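Local coordinates for protein putative creatinine amidohydrolase (Bacteroides fragilis, PDB 3LUB) that binds a pair of zinc ions and, as a member of the creatininase superfamily, probably hydrolyses carbon-nitrogen bonds in linear amides, at residues F[50-64]-F[236-249]. Residues are numbered along the deposited sequence; the frame is centred on the assembly and turned at random.
Sequences IAVEAAELALSRSGV and IVEKLAGLFEEMAQ
Arg61 grips Glu245 side-on with two nitrogens, one for each carboxylate oxygen: NE donates to the syn lone pair of Glu245 OE2 at 2.8 Å, and NH2 reaches Glu245 OE1 at 3.1 Å in a nearly straight bond (166°). Arg61 NH1 bonds the anti lone pair of Glu238 OE2, also at 3.1 Å, completing a salt-bridge network of three residues, Arg61 reaching acids two helical turns apart on 236-249. Because the two acids lie at the guanidinium edge, they should limit its rotation, while Ala241 CB covers one face. Ser62 OG adds a weak hydrogen bond to Glu245 OE2. In this creatininase-superfamily chain, the network joins helices 42-62 and 226-249, which both pack on the parallel sheet, with Ala51 and Phe244 each touching strands 23-28, 66-68 and 113-118; their segment axes are 8.2 Å apart and cross at -58°. Small residues permit the approach: Ala54 fits as a knob among Val237, Leu240, Ala241 and Phe244, its CB 3.5 Å from Val237 O. Reciprocally, Ala241 enters the hole formed by Leu57, Ala54, Ala58 and Arg61. The Phe244 ring has Ala51 O at its edge and its CE2 3.7 Å from Ala54 CB. Toward the zinc-site end, Ile50 CG2, anti to the backbone N, packs tightly on Leu240 CD1 (3.5 Å). At the other end, beyond Gly63, Val64 splits its methyls, CG1 against Ala248 CB and CG2 against Gln249 NE2.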
ATOM      1  N   ILE F  50     -30.883 -16.450   1.281  1.00 20.09           N
ATOM      2  CA  ILE F  50     -30.507 -17.871   1.202  1.00 18.71           C
ATOM      3  C   ILE F  50     -29.732 -18.333   2.438  1.00 19.54           C
ATOM      4  O   ILE F  50     -30.034 -19.378   3.027  1.00 20.34           O
ATOM      5  CB  ILE F  50     -29.697 -18.183  -0.079  1.00 20.59           C
ATOM      6  CG1 ILE F  50     -30.597 -17.996  -1.317  1.00 20.43           C
ATOM      7  CG2 ILE F  50     -29.071 -19.583  -0.012  1.00 19.73           C
ATOM      8  CD1 ILE F  50     -29.860 -17.875  -2.602  1.00 17.81           C
ATOM      9  N   ALA F  51     -28.730 -17.567   2.842  1.00 19.75           N
ATOM     10  CA  ALA F  51     -27.867 -17.965   3.966  1.00 19.08           C
ATOM     11  C   ALA F  51     -28.619 -18.014   5.282  1.00 18.96           C
ATOM     12  O   ALA F  51     -28.393 -18.915   6.102  1.00 20.19           O
ATOM     13  CB  ALA F  51     -26.629 -17.041   4.063  1.00 16.79           C
ATOM     14  N   VAL F  52     -29.514 -17.060   5.507  1.00 19.74           N
ATOM     15  CA  VAL F  52     -30.367 -17.070   6.726  1.00 20.72           C
ATOM     16  C   VAL F  52     -31.274 -18.314   6.731  1.00 20.86           C
ATOM     17  O   VAL F  52     -31.357 -19.030   7.748  1.00 21.11           O
ATOM     18  CB  VAL F  52     -31.169 -15.749   6.879  1.00 21.63           C
ATOM     19  CG1 VAL F  52     -32.315 -15.873   7.920  1.00 21.87           C
ATOM     20  CG2 VAL F  52     -30.241 -14.652   7.281  1.00 16.84           C
ATOM     21  N   GLU F  53     -31.890 -18.608   5.590  1.00 21.28           N
ATOM     22  CA  GLU F  53     -32.714 -19.810   5.459  1.00 23.55           C
ATOM     23  C   GLU F  53     -31.903 -21.088   5.736  1.00 21.51           C
ATOM     24  O   GLU F  53     -32.374 -21.958   6.395  1.00 22.71           O
ATOM     25  CB  GLU F  53     -33.321 -19.908   4.069  1.00 22.69           C
ATOM     26  CG  GLU F  53     -34.790 -19.592   3.947  1.00 33.88           C
ATOM     27  CD  GLU F  53     -35.442 -20.345   2.790  1.00 31.07           C
ATOM     28  OE1 GLU F  53     -35.792 -21.529   3.003  1.00 42.54           O
ATOM     29  OE2 GLU F  53     -35.586 -19.779   1.676  1.00 35.09           O
ATOM     30  N   ALA F  54     -30.683 -21.181   5.217  1.00 21.00           N
ATOM     31  CA  ALA F  54     -29.847 -22.364   5.443  1.00 19.21           C
ATOM     32  C   ALA F  54     -29.372 -22.435   6.889  1.00 20.15           C
ATOM     33  O   ALA F  54     -29.246 -23.537   7.441  1.00 20.64           O
ATOM     34  CB  ALA F  54     -28.672 -22.415   4.478  1.00 17.80           C
ATOM     35  N   ALA F  55     -29.082 -21.283   7.491  1.00 20.10           N
ATOM     36  CA  ALA F  55     -28.708 -21.207   8.914  1.00 21.23           C
ATOM     37  C   ALA F  55     -29.846 -21.716   9.805  1.00 20.80           C
ATOM     38  O   ALA F  55     -29.628 -22.459  10.767  1.00 22.40           O
ATOM     39  CB  ALA F  55     -28.298 -19.708   9.320  1.00 21.24           C
ATOM     40  N   GLU F  56     -31.061 -21.307   9.480  1.00 22.29           N
ATOM     41  CA  GLU F  56     -32.241 -21.732  10.203  1.00 24.12           C
ATOM     42  C   GLU F  56     -32.444 -23.249  10.062  1.00 24.11           C
ATOM     43  O   GLU F  56     -32.764 -23.940  11.040  1.00 23.77           O
ATOM     44  CB  GLU F  56     -33.471 -20.988   9.680  1.00 24.10           C
ATOM     45  CG  GLU F  56     -33.571 -19.540  10.150  1.00 25.19           C
ATOM     46  CD  GLU F  56     -34.718 -18.759   9.494  1.00 28.62           C
ATOM     47  OE1 GLU F  56     -35.152 -19.108   8.352  1.00 35.17           O
ATOM     48  OE2 GLU F  56     -35.180 -17.771  10.113  1.00 34.38           O
ATOM     49  N   LEU F  57     -32.252 -23.763   8.850  1.00 23.68           N
ATOM     50  CA  LEU F  57     -32.342 -25.211   8.639  1.00 23.34           C
ATOM     51  C   LEU F  57     -31.281 -25.982   9.405  1.00 24.94           C
ATOM     52  O   LEU F  57     -31.617 -26.986  10.033  1.00 25.89           O
ATOM     53  CB  LEU F  57     -32.259 -25.561   7.167  1.00 24.92           C
ATOM     54  CG  LEU F  57     -32.535 -27.009   6.796  1.00 25.65           C
ATOM     55  CD1 LEU F  57     -33.958 -27.374   7.183  1.00 25.81           C
ATOM     56  CD2 LEU F  57     -32.262 -27.171   5.303  1.00 22.26           C
ATOM     57  N   ALA F  58     -30.017 -25.539   9.365  1.00 24.51           N
ATOM     58  CA  ALA F  58     -28.962 -26.241  10.089  1.00 24.16           C
ATOM     59  C   ALA F  58     -29.226 -26.231  11.586  1.00 24.96           C
ATOM     60  O   ALA F  58     -28.919 -27.195  12.276  1.00 26.22           O
ATOM     61  CB  ALA F  58     -27.578 -25.625   9.805  1.00 24.74           C
ATOM     62  N   LEU F  59     -29.745 -25.115  12.102  1.00 25.19           N
ATOM     63  CA  LEU F  59     -30.041 -25.006  13.533  1.00 25.89           C
ATOM     64  C   LEU F  59     -31.181 -25.939  13.931  1.00 27.05           C
ATOM     65  O   LEU F  59     -31.051 -26.643  14.913  1.00 27.25           O
ATOM     66  CB  LEU F  59     -30.397 -23.577  13.928  1.00 26.31           C
ATOM     67  CG  LEU F  59     -30.638 -23.255  15.409  1.00 27.62           C
ATOM     68  CD1 LEU F  59     -29.420 -23.598  16.304  1.00 22.73           C
ATOM     69  CD2 LEU F  59     -31.051 -21.800  15.537  1.00 26.01           C
ATOM     70  N   SER F  60     -32.288 -25.943  13.185  1.00 27.84           N
ATOM     71  CA  SER F  60     -33.435 -26.744  13.589  1.00 31.19           C
ATOM     72  C   SER F  60     -33.161 -28.244  13.435  1.00 32.20           C
ATOM     73  O   SER F  60     -33.619 -29.053  14.248  1.00 34.36           O
ATOM     74  CB  SER F  60     -34.691 -26.356  12.812  1.00 31.99           C
ATOM     75  OG  SER F  60     -34.631 -26.812  11.456  1.00 42.02           O
ATOM     76  N   ARG F  61     -32.380 -28.586  12.414  1.00 31.86           N
ATOM     77  CA  ARG F  61     -32.031 -29.949  12.061  1.00 32.27           C
ATOM     78  C   ARG F  61     -30.893 -30.577  12.876  1.00 31.83           C
ATOM     79  O   ARG F  61     -30.948 -31.759  13.205  1.00 33.14           O
ATOM     80  CB  ARG F  61     -31.631 -29.915  10.583  1.00 32.78           C
ATOM     81  CG  ARG F  61     -31.278 -31.210   9.990  1.00 36.97           C
ATOM     82  CD  ARG F  61     -31.379 -31.126   8.467  1.00 38.11           C
ATOM     83  NE  ARG F  61     -30.095 -30.831   7.841  1.00 37.41           N
ATOM     84  CZ  ARG F  61     -29.943 -30.698   6.531  1.00 34.83           C
ATOM     85  NH1 ARG F  61     -30.993 -30.811   5.730  1.00 35.95           N
ATOM     86  NH2 ARG F  61     -28.739 -30.465   6.016  1.00 38.96           N
ATOM     87  N   SER F  62     -29.851 -29.809  13.187  1.00 31.12           N
ATOM     88  CA  SER F  62     -28.655 -30.358  13.861  1.00 32.21           C
ATOM     89  C   SER F  62     -28.201 -29.622  15.091  1.00 29.28           C
ATOM     90  O   SER F  62     -27.242 -30.038  15.729  1.00 29.30           O
ATOM     91  CB  SER F  62     -27.452 -30.361  12.907  1.00 34.47           C
ATOM     92  OG  SER F  62     -27.778 -30.958  11.666  1.00 47.68           O
ATOM     93  N   GLY F  63     -28.821 -28.500  15.412  1.00 28.65           N
ATOM     94  CA  GLY F  63     -28.338 -27.666  16.519  1.00 28.23           C
ATOM     95  C   GLY F  63     -27.033 -26.942  16.199  1.00 28.18           C
ATOM     96  O   GLY F  63     -26.363 -26.417  17.084  1.00 30.08           O
ATOM     97  N   VAL F  64     -26.652 -26.913  14.929  1.00 27.72           N
ATOM     98  CA  VAL F  64     -25.473 -26.177  14.510  1.00 26.02           C
ATOM     99  C   VAL F  64     -25.918 -24.736  14.276  1.00 25.10           C
ATOM    100  O   VAL F  64     -26.843 -24.500  13.514  1.00 24.19           O
ATOM    101  CB  VAL F  64     -24.833 -26.786  13.262  1.00 26.43           C
ATOM    102  CG1 VAL F  64     -23.802 -25.822  12.672  1.00 25.20           C
ATOM    103  CG2 VAL F  64     -24.192 -28.124  13.625  1.00 24.97           C
ATOM    104  N   ILE F 236     -30.657 -25.468  -3.012  1.00 21.79           N
ATOM    105  CA  ILE F 236     -29.509 -24.588  -2.677  1.00 20.60           C
ATOM    106  C   ILE F 236     -29.420 -24.504  -1.148  1.00 20.81           C
ATOM    107  O   ILE F 236     -28.373 -24.771  -0.532  1.00 22.33           O
ATOM    108  CB  ILE F 236     -29.654 -23.159  -3.366  1.00 22.12           C
ATOM    109  CG1 ILE F 236     -29.620 -23.275  -4.897  1.00 18.53           C
ATOM    110  CG2 ILE F 236     -28.564 -22.175  -2.905  1.00 18.94           C
ATOM    111  CD1 ILE F 236     -30.030 -21.980  -5.658  1.00 16.17           C
ATOM    112  N   VAL F 237     -30.554 -24.189  -0.535  1.00 20.72           N
ATOM    113  CA  VAL F 237     -30.651 -24.045   0.927  1.00 20.49           C
ATOM    114  C   VAL F 237     -30.269 -25.301   1.670  1.00 21.71           C
ATOM    115  O   VAL F 237     -29.526 -25.253   2.662  1.00 22.10           O
ATOM    116  CB  VAL F 237     -32.059 -23.555   1.335  1.00 20.01           C
ATOM    117  CG1 VAL F 237     -32.305 -23.847   2.840  1.00 18.50           C
ATOM    118  CG2 VAL F 237     -32.179 -22.022   0.993  1.00 19.33           C
ATOM    119  N   GLU F 238     -30.729 -26.441   1.158  1.00 23.19           N
ATOM    120  CA  GLU F 238     -30.455 -27.731   1.790  1.00 23.14           C
ATOM    121  C   GLU F 238     -28.974 -28.139   1.675  1.00 21.76           C
ATOM    122  O   GLU F 238     -28.363 -28.634   2.646  1.00 21.73           O
ATOM    123  CB  GLU F 238     -31.396 -28.804   1.169  1.00 24.98           C
ATOM    124  CG  GLU F 238     -31.478 -30.100   1.998  1.00 31.86           C
ATOM    125  CD  GLU F 238     -30.216 -30.932   1.899  1.00 37.82           C
ATOM    126  OE1 GLU F 238     -29.656 -31.018   0.780  1.00 45.06           O
ATOM    127  OE2 GLU F 238     -29.765 -31.482   2.934  1.00 39.89           O
ATOM    128  N   LYS F 239     -28.383 -27.928   0.496  1.00 22.00           N
ATOM    129  CA  LYS F 239     -26.932 -28.164   0.338  1.00 23.42           C
ATOM    130  C   LYS F 239     -26.076 -27.247   1.208  1.00 22.11           C
ATOM    131  O   LYS F 239     -25.080 -27.682   1.765  1.00 22.28           O
ATOM    132  CB  LYS F 239     -26.486 -28.001  -1.108  1.00 23.25           C
ATOM    133  CG  LYS F 239     -26.621 -29.234  -1.973  1.00 28.44           C
ATOM    134  CD  LYS F 239     -25.771 -29.070  -3.261  1.00 33.13           C
ATOM    135  CE  LYS F 239     -26.202 -30.050  -4.354  1.00 45.11           C
ATOM    136  NZ  LYS F 239     -26.452 -31.432  -3.826  1.00 46.49           N
ATOM    137  N   LEU F 240     -26.440 -25.970   1.305  1.00 22.30           N
ATOM    138  CA  LEU F 240     -25.684 -25.031   2.132  1.00 21.23           C
ATOM    139  C   LEU F 240     -25.791 -25.414   3.610  1.00 21.08           C
ATOM    140  O   LEU F 240     -24.786 -25.465   4.318  1.00 20.43           O
ATOM    141  CB  LEU F 240     -26.123 -23.572   1.860  1.00 21.87           C
ATOM    142  CG  LEU F 240     -25.581 -22.978   0.551  1.00 21.27           C
ATOM    143  CD1 LEU F 240     -26.274 -21.679   0.105  1.00 16.80           C
ATOM    144  CD2 LEU F 240     -24.012 -22.767   0.606  1.00 22.99           C
ATOM    145  N   ALA F 241     -26.998 -25.742   4.060  1.00 21.33           N
ATOM    146  CA  ALA F 241     -27.204 -26.235   5.414  1.00 20.78           C
ATOM    147  C   ALA F 241     -26.277 -27.419   5.730  1.00 20.63           C
ATOM    148  O   ALA F 241     -25.662 -27.475   6.792  1.00 22.84           O
ATOM    149  CB  ALA F 241     -28.677 -26.651   5.609  1.00 19.50           C
ATOM    150  N   GLY F 242     -26.203 -28.365   4.802  1.00 21.25           N
ATOM    151  CA  GLY F 242     -25.279 -29.484   4.923  1.00 21.57           C
ATOM    152  C   GLY F 242     -23.797 -29.101   5.056  1.00 21.98           C
ATOM    153  O   GLY F 242     -23.060 -29.676   5.882  1.00 22.63           O
ATOM    154  N   LEU F 243     -23.368 -28.141   4.256  1.00 21.13           N
ATOM    155  CA  LEU F 243     -22.019 -27.603   4.346  1.00 21.11           C
ATOM    156  C   LEU F 243     -21.769 -26.905   5.661  1.00 21.79           C
ATOM    157  O   LEU F 243     -20.698 -27.077   6.268  1.00 21.61           O
ATOM    158  CB  LEU F 243     -21.748 -26.628   3.192  1.00 21.91           C
ATOM    159  CG  LEU F 243     -20.474 -25.765   3.269  1.00 20.07           C
ATOM    160  CD1 LEU F 243     -19.288 -26.578   2.965  1.00 21.03           C
ATOM    161  CD2 LEU F 243     -20.571 -24.591   2.277  1.00 20.77           C
ATOM    162  N   PHE F 244     -22.729 -26.096   6.111  1.00 22.43           N
ATOM    163  CA  PHE F 244     -22.606 -25.471   7.440  1.00 23.53           C
ATOM    164  C   PHE F 244     -22.408 -26.553   8.513  1.00 23.77           C
ATOM    165  O   PHE F 244     -21.547 -26.440   9.355  1.00 24.96           O
ATOM    166  CB  PHE F 244     -23.842 -24.629   7.843  1.00 24.18           C
ATOM    167  CG  PHE F 244     -24.173 -23.481   6.913  1.00 24.95           C
ATOM    168  CD1 PHE F 244     -23.379 -23.150   5.821  1.00 27.09           C
ATOM    169  CD2 PHE F 244     -25.285 -22.708   7.166  1.00 26.09           C
ATOM    170  CE1 PHE F 244     -23.730 -22.104   4.984  1.00 24.57           C
ATOM    171  CE2 PHE F 244     -25.623 -21.648   6.341  1.00 21.83           C
ATOM    172  CZ  PHE F 244     -24.848 -21.352   5.246  1.00 23.32           C
ATOM    173  N   GLU F 245     -23.231 -27.591   8.493  1.00 24.02           N
ATOM    174  CA  GLU F 245     -23.138 -28.640   9.539  1.00 24.44           C
ATOM    175  C   GLU F 245     -21.797 -29.354   9.533  1.00 24.08           C
ATOM    176  O   GLU F 245     -21.202 -29.557  10.580  1.00 25.68           O
ATOM    177  CB  GLU F 245     -24.244 -29.690   9.384  1.00 23.50           C
ATOM    178  CG  GLU F 245     -25.658 -29.223   9.779  1.00 26.66           C
ATOM    179  CD  GLU F 245     -26.758 -29.900   8.955  1.00 32.77           C
ATOM    180  OE1 GLU F 245     -26.392 -30.711   8.068  1.00 33.41           O
ATOM    181  OE2 GLU F 245     -27.973 -29.625   9.181  1.00 35.01           O
ATOM    182  N   GLU F 246     -21.335 -29.753   8.357  1.00 24.94           N
ATOM    183  CA  GLU F 246     -20.051 -30.464   8.235  1.00 25.28           C
ATOM    184  C   GLU F 246     -18.867 -29.567   8.558  1.00 26.10           C
ATOM    185  O   GLU F 246     -17.902 -30.024   9.152  1.00 27.16           O
ATOM    186  CB  GLU F 246     -19.871 -31.024   6.844  1.00 25.08           C
ATOM    187  CG  GLU F 246     -20.894 -32.048   6.443  1.00 27.73           C
ATOM    188  CD  GLU F 246     -20.988 -32.173   4.928  1.00 29.95           C
ATOM    189  OE1 GLU F 246     -20.359 -31.334   4.226  1.00 32.90           O
ATOM    190  OE2 GLU F 246     -21.689 -33.087   4.425  1.00 35.01           O
HETATM  191  N   MSE F 247     -18.924 -28.294   8.183  1.00 25.77           N
HETATM  192  CA  MSE F 247     -17.901 -27.336   8.625  1.00 26.28           C
HETATM  193  C   MSE F 247     -17.816 -27.241  10.132  1.00 28.45           C
HETATM  194  O   MSE F 247     -16.710 -27.208  10.680  1.00 28.78           O
HETATM  195  CB  MSE F 247     -18.133 -25.943   8.043  1.00 25.84           C
HETATM  196  CG  MSE F 247     -17.759 -25.829   6.581  1.00 24.79           C
HETATM  197 SE   MSE F 247     -18.127 -24.036   5.888  0.75 31.57          SE
HETATM  198  CE  MSE F 247     -16.620 -23.081   6.781  1.00 21.42           C
ATOM    199  N   ALA F 248     -18.976 -27.224  10.798  1.00 29.85           N
ATOM    200  CA  ALA F 248     -19.052 -27.193  12.276  1.00 30.79           C
ATOM    201  C   ALA F 248     -18.563 -28.462  12.951  1.00 30.86           C
ATOM    202  O   ALA F 248     -17.997 -28.402  14.050  1.00 31.49           O
ATOM    203  CB  ALA F 248     -20.476 -26.921  12.737  1.00 30.04           C
ATOM    204  N   GLN F 249     -18.798 -29.607  12.315  1.00 30.82           N
ATOM    205  CA  GLN F 249     -18.603 -30.917  12.974  1.00 33.40           C
ATOM    206  C   GLN F 249     -17.290 -31.625  12.598  1.00 33.62           C
ATOM    207  O   GLN F 249     -16.913 -32.606  13.219  1.00 34.60           O
ATOM    208  CB  GLN F 249     -19.817 -31.802  12.675  1.00 33.36           C
ATOM    209  CG  GLN F 249     -21.058 -31.315  13.456  1.00 37.41           C
ATOM    210  CD  GLN F 249     -22.383 -31.924  12.995  1.00 38.71           C
ATOM    211  OE1 GLN F 249     -22.437 -32.708  12.026  1.00 45.23           O
ATOM    212  NE2 GLN F 249     -23.470 -31.553  13.693  1.00 39.58           N
TER